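Local coordinates for protein sialyltransferase 0160 (Photobacterium damselae, PDB 4R84) that probably transfers sialic acid from CMP-activated sialic acid to galactose-containing acceptor sugars, as a GT-B-fold glycosyltransferase with an immunoglobulin-like N-terminal domain, at residues S55-E63 with S74-D82; P86-T97 with T109-A117. One frame throughout, in Å; residues are numbered along the deposited sequence.

Contact 1: S55-E63 with S74-D82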
# COMPACT_ATOMS: atom_id res chain seq x y z
N SER A 55 -29.41 24.05 24.36
CA SER A 55 -29.38 25.13 23.38
C SER A 55 -29.52 26.51 24.03
O SER A 55 -29.27 27.52 23.38
CB SER A 55 -30.49 24.95 22.34
OG SER A 55 -31.76 24.78 22.96
N SER A 56 -29.90 26.54 25.30
CA SER A 56 -30.15 27.80 25.99
C SER A 56 -29.58 27.84 27.41
O SER A 56 -29.57 26.83 28.11
CB SER A 56 -31.66 28.07 26.04
OG SER A 56 -32.21 28.13 24.74
N PHE A 57 -29.14 29.03 27.83
CA PHE A 57 -28.51 29.20 29.14
C PHE A 57 -28.99 30.46 29.84
O PHE A 57 -29.41 31.42 29.20
CB PHE A 57 -26.99 29.28 29.00
CG PHE A 57 -26.38 28.10 28.30
CD1 PHE A 57 -26.29 28.06 26.92
CD2 PHE A 57 -25.89 27.02 29.03
CE1 PHE A 57 -25.74 26.99 26.27
CE2 PHE A 57 -25.32 25.93 28.38
CZ PHE A 57 -25.25 25.91 27.01
N LEU A 58 -28.91 30.46 31.17
CA LEU A 58 -29.15 31.67 31.94
C LEU A 58 -28.07 32.70 31.63
O LEU A 58 -28.34 33.88 31.47
CB LEU A 58 -29.21 31.37 33.44
CG LEU A 58 -30.40 30.54 33.91
CD1 LEU A 58 -30.22 30.14 35.36
CD2 LEU A 58 -31.69 31.34 33.75
N SER A 59 -26.83 32.22 31.57
CA SER A 59 -25.70 33.05 31.15
C SER A 59 -24.68 32.19 30.41
O SER A 59 -24.63 30.98 30.60
CB SER A 59 -25.06 33.74 32.36
OG SER A 59 -24.55 32.79 33.27
N HIS A 60 -23.87 32.81 29.57
CA HIS A 60 -22.91 32.05 28.76
C HIS A 60 -21.82 32.96 28.21
O HIS A 60 -22.01 34.17 28.07
CB HIS A 60 -23.63 31.33 27.62
CG HIS A 60 -24.45 32.23 26.74
ND1 HIS A 60 -23.90 32.96 25.71
CD2 HIS A 60 -25.77 32.52 26.75
CE1 HIS A 60 -24.85 33.66 25.12
NE2 HIS A 60 -26.00 33.42 25.73
N SER A 61 -20.66 32.38 27.90
CA SER A 61 -19.56 33.15 27.34
C SER A 61 -18.52 32.26 26.68
O SER A 61 -18.35 31.11 27.05
CB SER A 61 -18.88 33.98 28.42
OG SER A 61 -18.26 33.14 29.36
N TRP A 62 -17.85 32.83 25.67
CA TRP A 62 -16.64 32.25 25.09
C TRP A 62 -15.46 33.12 25.47
O TRP A 62 -15.58 34.35 25.56
CB TRP A 62 -16.74 32.17 23.56
CG TRP A 62 -17.52 31.01 23.00
CD1 TRP A 62 -18.80 31.05 22.52
CD2 TRP A 62 -17.07 29.67 22.86
NE1 TRP A 62 -19.17 29.80 22.08
CE2 TRP A 62 -18.13 28.93 22.28
CE3 TRP A 62 -15.88 29.01 23.15
CZ2 TRP A 62 -18.02 27.58 22.00
CZ3 TRP A 62 -15.78 27.66 22.88
CH2 TRP A 62 -16.84 26.96 22.30
N GLU A 63 -14.32 32.49 25.71
CA GLU A 63 -13.06 33.19 25.93
C GLU A 63 -11.92 32.41 25.29
O GLU A 63 -11.97 31.18 25.21
CB GLU A 63 -12.80 33.42 27.41
CG GLU A 63 -12.75 32.16 28.25
CD GLU A 63 -12.48 32.46 29.71
OE1 GLU A 63 -13.35 32.13 30.55
OE2 GLU A 63 -11.41 33.02 30.03
N SER A 74 -17.77 40.17 19.42
CA SER A 74 -19.17 39.80 19.25
C SER A 74 -19.41 38.32 19.53
O SER A 74 -20.47 37.94 20.02
CB SER A 74 -19.64 40.14 17.84
OG SER A 74 -18.85 39.47 16.87
N ASP A 75 -18.41 37.50 19.22
CA ASP A 75 -18.51 36.06 19.37
C ASP A 75 -18.49 35.59 20.82
O ASP A 75 -18.90 34.47 21.12
CB ASP A 75 -17.41 35.38 18.57
CG ASP A 75 -17.62 35.52 17.07
OD1 ASP A 75 -18.80 35.64 16.65
OD2 ASP A 75 -16.63 35.52 16.32
N LYS A 76 -17.99 36.42 21.73
CA LYS A 76 -17.97 36.07 23.15
C LYS A 76 -19.37 35.74 23.67
O LYS A 76 -19.53 34.94 24.60
CB LYS A 76 -17.36 37.19 23.99
CG LYS A 76 -15.88 37.42 23.73
CD LYS A 76 -15.33 38.45 24.70
CE LYS A 76 -13.84 38.68 24.49
NZ LYS A 76 -13.31 39.67 25.47
N GLN A 77 -20.40 36.36 23.08
CA GLN A 77 -21.77 36.09 23.49
C GLN A 77 -22.52 35.21 22.49
O GLN A 77 -23.73 35.02 22.61
CB GLN A 77 -22.53 37.41 23.71
CG GLN A 77 -22.21 38.03 25.06
CD GLN A 77 -22.44 37.05 26.20
OE1 GLN A 77 -23.54 36.51 26.35
NE2 GLN A 77 -21.41 36.83 27.01
N ALA A 78 -21.82 34.68 21.50
CA ALA A 78 -22.44 33.74 20.57
C ALA A 78 -22.47 32.36 21.20
O ALA A 78 -21.66 32.05 22.08
CB ALA A 78 -21.69 33.71 19.25
N ILE A 79 -23.40 31.52 20.78
CA ILE A 79 -23.39 30.14 21.21
C ILE A 79 -22.44 29.36 20.31
O ILE A 79 -21.53 28.70 20.79
CB ILE A 79 -24.79 29.49 21.17
CG1 ILE A 79 -25.75 30.23 22.09
CG2 ILE A 79 -24.70 28.04 21.61
CD1 ILE A 79 -25.26 30.37 23.52
N SER A 80 -22.68 29.46 19.01
CA SER A 80 -21.79 28.85 18.02
C SER A 80 -21.25 29.94 17.12
O SER A 80 -21.96 30.88 16.79
CB SER A 80 -22.54 27.80 17.20
OG SER A 80 -23.02 26.75 18.02
N PHE A 81 -19.99 29.82 16.72
CA PHE A 81 -19.43 30.78 15.78
C PHE A 81 -18.30 30.15 14.99
O PHE A 81 -17.79 29.08 15.35
CB PHE A 81 -18.92 32.04 16.48
CG PHE A 81 -17.76 31.81 17.40
CD1 PHE A 81 -17.98 31.40 18.71
CD2 PHE A 81 -16.46 31.96 16.95
CE1 PHE A 81 -16.91 31.17 19.56
CE2 PHE A 81 -15.39 31.73 17.79
CZ PHE A 81 -15.62 31.33 19.11
N ASP A 82 -17.90 30.82 13.92
CA ASP A 82 -16.88 30.26 13.04
C ASP A 82 -15.48 30.73 13.36
O ASP A 82 -15.22 31.92 13.53
CB ASP A 82 -17.19 30.61 11.58
CG ASP A 82 -18.34 29.80 11.00
OD1 ASP A 82 -18.81 28.84 11.65
OD2 ASP A 82 -18.77 30.13 9.87
O HOH W 1 -24.97 35.31 28.67
O HOH W 2 -21.35 32.80 24.56
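Three hydrogen bonds join W62 and H60 to the turn at 74-79, and two of them belong to the tryptophan. Its backbone N donates to K76 O at 2.9 Å. Its indole NE1 reaches I79 O, also at 2.9 Å; the oxygen lies in the plane of the indole, but the N-H arrives from well above the carbonyl plane, 50° out of it, and so misses the lone pairs. Tryptophan suits this buried place because its one polar atom is paired while the rest of the ring system packs. The third bond runs from the amide NE2 of Q77 to H60 O; the glutamine chain, bent at chi2 (-53°), brings NE2 back to that oxygen in the carbonyl plane, though the bond is bent at the hydrogen.

The aromatic contact is T-shaped. The edge of F81, led by CE1, is directed at the face of the five-membered ring of W62, with CE1 3.5 Å from W62 CG and the planes at 86°. Both rings also touch L48, in the core of this small beta sandwich, where the turn before strand 81-84 is held against edge strand 59-66 and F81 belongs to the opposite sheet.

H60 works nearer the surface. I79 CD1 sits 3.6 Å from the centroid of its ring, almost on the normal, a CH-pi contact, and the same methyl touches F57 CD1.

Water completes the polar set: one molecule bridges H60 N and Q77 OE1, while a second, bonded to H60 ND1, donates to both K76 O and A78 O, giving K76 O, which already accepts W62 N, a second donor.

Contact 2: P86-T97 with T109-A117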
# COMPACT_ATOMS: atom_id res chain seq x y z
N PRO A 86 -6.18 31.03 9.99
CA PRO A 86 -5.29 31.96 9.29
C PRO A 86 -4.16 31.25 8.57
O PRO A 86 -3.90 30.06 8.85
CB PRO A 86 -4.73 32.83 10.42
CG PRO A 86 -4.81 31.98 11.62
CD PRO A 86 -6.05 31.15 11.46
N GLU A 87 -3.49 31.96 7.67
CA GLU A 87 -2.29 31.46 7.02
C GLU A 87 -1.07 31.91 7.82
O GLU A 87 -0.84 33.10 8.01
CB GLU A 87 -2.20 31.94 5.56
CG GLU A 87 -3.25 31.28 4.69
CD GLU A 87 -3.44 31.97 3.36
OE1 GLU A 87 -3.61 33.20 3.33
OE2 GLU A 87 -3.44 31.27 2.34
N LEU A 88 -0.32 30.93 8.31
CA LEU A 88 0.73 31.15 9.29
C LEU A 88 2.09 30.73 8.75
O LEU A 88 2.17 30.08 7.72
CB LEU A 88 0.42 30.37 10.57
CG LEU A 88 -0.91 30.66 11.24
CD1 LEU A 88 -1.12 29.70 12.40
CD2 LEU A 88 -0.98 32.11 11.72
N LYS A 89 3.15 31.07 9.49
CA LYS A 89 4.49 30.67 9.11
C LYS A 89 4.77 29.27 9.66
O LYS A 89 5.67 28.57 9.20
CB LYS A 89 5.51 31.65 9.68
CG LYS A 89 5.42 33.06 9.12
CD LYS A 89 6.57 33.92 9.63
CE LYS A 89 6.50 35.34 9.09
NZ LYS A 89 5.41 36.12 9.77
N GLN A 90 3.97 28.86 10.64
CA GLN A 90 4.11 27.54 11.27
C GLN A 90 2.81 27.20 11.97
O GLN A 90 1.98 28.08 12.22
CB GLN A 90 5.26 27.47 12.28
CG GLN A 90 5.07 28.38 13.48
CD GLN A 90 6.25 28.36 14.44
OE1 GLN A 90 7.22 27.64 14.24
NE2 GLN A 90 6.14 29.14 15.52
N ASP A 91 2.65 25.94 12.35
CA ASP A 91 1.47 25.49 13.07
C ASP A 91 1.29 26.26 14.37
O ASP A 91 2.25 26.73 14.96
CB ASP A 91 1.55 24.00 13.39
CG ASP A 91 1.48 23.12 12.15
OD1 ASP A 91 1.33 23.65 11.02
OD2 ASP A 91 1.55 21.87 12.30
N GLU A 92 0.05 26.46 14.77
CA GLU A 92 -0.21 27.17 16.01
C GLU A 92 -1.49 26.68 16.64
O GLU A 92 -2.48 26.44 15.94
CB GLU A 92 -0.27 28.68 15.74
CG GLU A 92 -0.46 29.50 16.98
CD GLU A 92 -0.43 30.99 16.72
OE1 GLU A 92 -0.67 31.77 17.66
OE2 GLU A 92 -0.15 31.38 15.57
N LYS A 93 -1.50 26.55 17.97
CA LYS A 93 -2.71 26.12 18.62
C LYS A 93 -3.45 27.29 19.25
O LYS A 93 -2.87 28.27 19.72
CB LYS A 93 -2.43 25.00 19.65
CG LYS A 93 -1.97 25.42 21.02
CD LYS A 93 -1.73 24.17 21.89
CE LYS A 93 -0.95 24.51 23.15
NZ LYS A 93 -0.50 23.27 23.82
N TYR A 94 -4.76 27.18 19.15
CA TYR A 94 -5.70 28.19 19.62
C TYR A 94 -6.65 27.48 20.55
O TYR A 94 -7.25 26.47 20.16
CB TYR A 94 -6.45 28.81 18.45
CG TYR A 94 -5.59 29.60 17.51
CD1 TYR A 94 -4.80 28.98 16.56
CD2 TYR A 94 -5.60 30.99 17.55
CE1 TYR A 94 -4.01 29.71 15.72
CE2 TYR A 94 -4.81 31.73 16.70
CZ TYR A 94 -4.02 31.08 15.78
OH TYR A 94 -3.23 31.81 14.92
N CYS A 95 -6.81 27.99 21.77
CA CYS A 95 -7.59 27.34 22.80
C CYS A 95 -8.83 28.19 23.13
O CYS A 95 -8.71 29.39 23.35
CB CYS A 95 -6.75 27.21 24.06
SG CYS A 95 -5.06 26.71 23.68
N PHE A 96 -10.02 27.58 23.17
CA PHE A 96 -11.27 28.34 23.46
C PHE A 96 -12.05 27.63 24.55
O PHE A 96 -12.11 26.40 24.59
CB PHE A 96 -12.12 28.50 22.21
CG PHE A 96 -11.40 29.17 21.08
CD1 PHE A 96 -11.35 30.55 20.99
CD2 PHE A 96 -10.72 28.42 20.13
CE1 PHE A 96 -10.67 31.17 19.95
CE2 PHE A 96 -10.04 29.03 19.10
CZ PHE A 96 -10.02 30.41 19.00
N THR A 97 -12.63 28.41 25.47
CA THR A 97 -13.44 27.84 26.53
C THR A 97 -14.84 28.45 26.53
O THR A 97 -15.01 29.68 26.55
CB THR A 97 -12.78 28.03 27.91
OG1 THR A 97 -11.61 27.21 27.99
CG2 THR A 97 -13.73 27.65 29.04
N THR A 109 -17.06 23.77 27.95
CA THR A 109 -16.46 23.12 26.79
C THR A 109 -15.09 23.73 26.53
O THR A 109 -14.96 24.95 26.40
CB THR A 109 -17.33 23.28 25.52
OG1 THR A 109 -18.47 22.42 25.60
CG2 THR A 109 -16.52 22.95 24.26
N ASN A 110 -14.08 22.87 26.45
CA ASN A 110 -12.74 23.31 26.11
C ASN A 110 -12.34 22.73 24.76
O ASN A 110 -12.30 21.53 24.59
CB ASN A 110 -11.74 22.90 27.19
CG ASN A 110 -12.11 23.41 28.57
OD1 ASN A 110 -12.35 24.60 28.75
ND2 ASN A 110 -12.17 22.51 29.54
N THR A 111 -12.11 23.60 23.79
CA THR A 111 -11.75 23.14 22.46
C THR A 111 -10.39 23.68 22.07
O THR A 111 -10.15 24.88 22.14
CB THR A 111 -12.79 23.56 21.42
OG1 THR A 111 -14.05 22.94 21.72
CG2 THR A 111 -12.33 23.16 20.02
N THR A 112 -9.49 22.80 21.66
CA THR A 112 -8.18 23.23 21.21
C THR A 112 -8.06 23.00 19.73
O THR A 112 -8.17 21.87 19.27
CB THR A 112 -7.08 22.48 21.93
OG1 THR A 112 -7.25 22.66 23.34
CG2 THR A 112 -5.71 22.99 21.50
N LEU A 113 -7.87 24.08 18.98
CA LEU A 113 -7.72 24.00 17.54
C LEU A 113 -6.27 24.22 17.16
O LEU A 113 -5.67 25.23 17.56
CB LEU A 113 -8.61 25.05 16.85
CG LEU A 113 -10.09 24.92 17.18
CD1 LEU A 113 -10.93 25.98 16.44
CD2 LEU A 113 -10.57 23.48 16.89
N THR A 114 -5.70 23.32 16.38
CA THR A 114 -4.36 23.51 15.88
C THR A 114 -4.45 23.82 14.38
O THR A 114 -5.01 23.05 13.61
CB THR A 114 -3.45 22.27 16.14
OG1 THR A 114 -3.39 22.02 17.55
CG2 THR A 114 -2.04 22.52 15.66
N VAL A 115 -3.94 24.98 13.98
CA VAL A 115 -3.92 25.36 12.57
C VAL A 115 -2.75 24.69 11.90
O VAL A 115 -1.61 24.82 12.36
CB VAL A 115 -3.84 26.89 12.40
CG1 VAL A 115 -3.62 27.27 10.93
CG2 VAL A 115 -5.09 27.54 12.97
N VAL A 116 -3.04 23.93 10.85
CA VAL A 116 -2.03 23.12 10.19
C VAL A 116 -1.94 23.45 8.72
O VAL A 116 -2.88 23.95 8.11
CB VAL A 116 -2.31 21.61 10.36
CG1 VAL A 116 -2.30 21.26 11.85
CG2 VAL A 116 -3.64 21.24 9.72
N ALA A 117 -0.79 23.12 8.14
CA ALA A 117 -0.62 23.24 6.70
C ALA A 117 -1.50 22.21 6.01
O ALA A 117 -1.77 21.14 6.54
CB ALA A 117 0.84 23.02 6.33
O HOH W 3 1.25 21.41 9.39
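V115 and Y94 meet on the inward face of an antiparallel hairpin whose strands, 92-97 and 109-116, run at 158° to each other. The backbones pair regularly: Y94 with L113 and F96 with T111 each exchange two hydrogen bonds, L113 N to Y94 O being 2.7 Å. At E92 and V115 the pairing is lopsided, since V115 N to E92 O is 2.8 Å whereas the return bond, E92 N to V115 O, is weak.

V115 can be followed outward from the strand. Its CB has E92 O at 3.8 Å and L88 CD1 just beyond. CG1, anti to the backbone N (chi1 173°), turns to the chain before the strand, approaching L88 CD1 and the carbonyl oxygen of P86, a buried oxygen that has no polar partner in the model. CG2 takes the other branch and touches Y94 CE1 at 3.7 Å, obliquely to the ring, with P86 CD at 4.0 Å. A beta-branched valine fits an extended strand and fills two directions at once. Farther along the same face the side chains of L113 and F96 cross at about a right angle, CD1 of the leucine touching CE2 of the ring.

The other face is more polar. T97 OG1 donates to N110 OD1 at 2.8 Å, the two side chains lying side by side.

Just before strand 92-97, D91 OD1 accepts from a water that is also bonded to A117 N, and makes a salt bridge to R196.

Strand 59-66 flanks strand 92-101, with C95 in a disulfide to C66, while strand 31-41 runs parallel to strand 106-125 on the other side. Across the sandwich, Y46 and L48 of strand 45-48 pack on L113, and the ring of F83 meets Y94 edge-to-face.

In the fold
From the N terminus the chain passes strands 31-41 and 45-48 before reaching contact 1, which folds the second half of the 67-80 connection back onto strand 59-66. Contact 2 follows in series: strand 92-101 and strand 106-125 form a hairpin, closed only after contact 1 is complete, so the two neither nest nor cross. Their centres are 19 Å apart, yet they meet where strands 59-66 and 92-101 are neighbours: E63 O and T97 N probably share a hydrogen bond, and the indole of W62 packs on F96. Contact 1 ties the two sheets of the N-terminal domain together; strand 106-125 of contact 2 continues into the sheet of the following Rossmann-like domain.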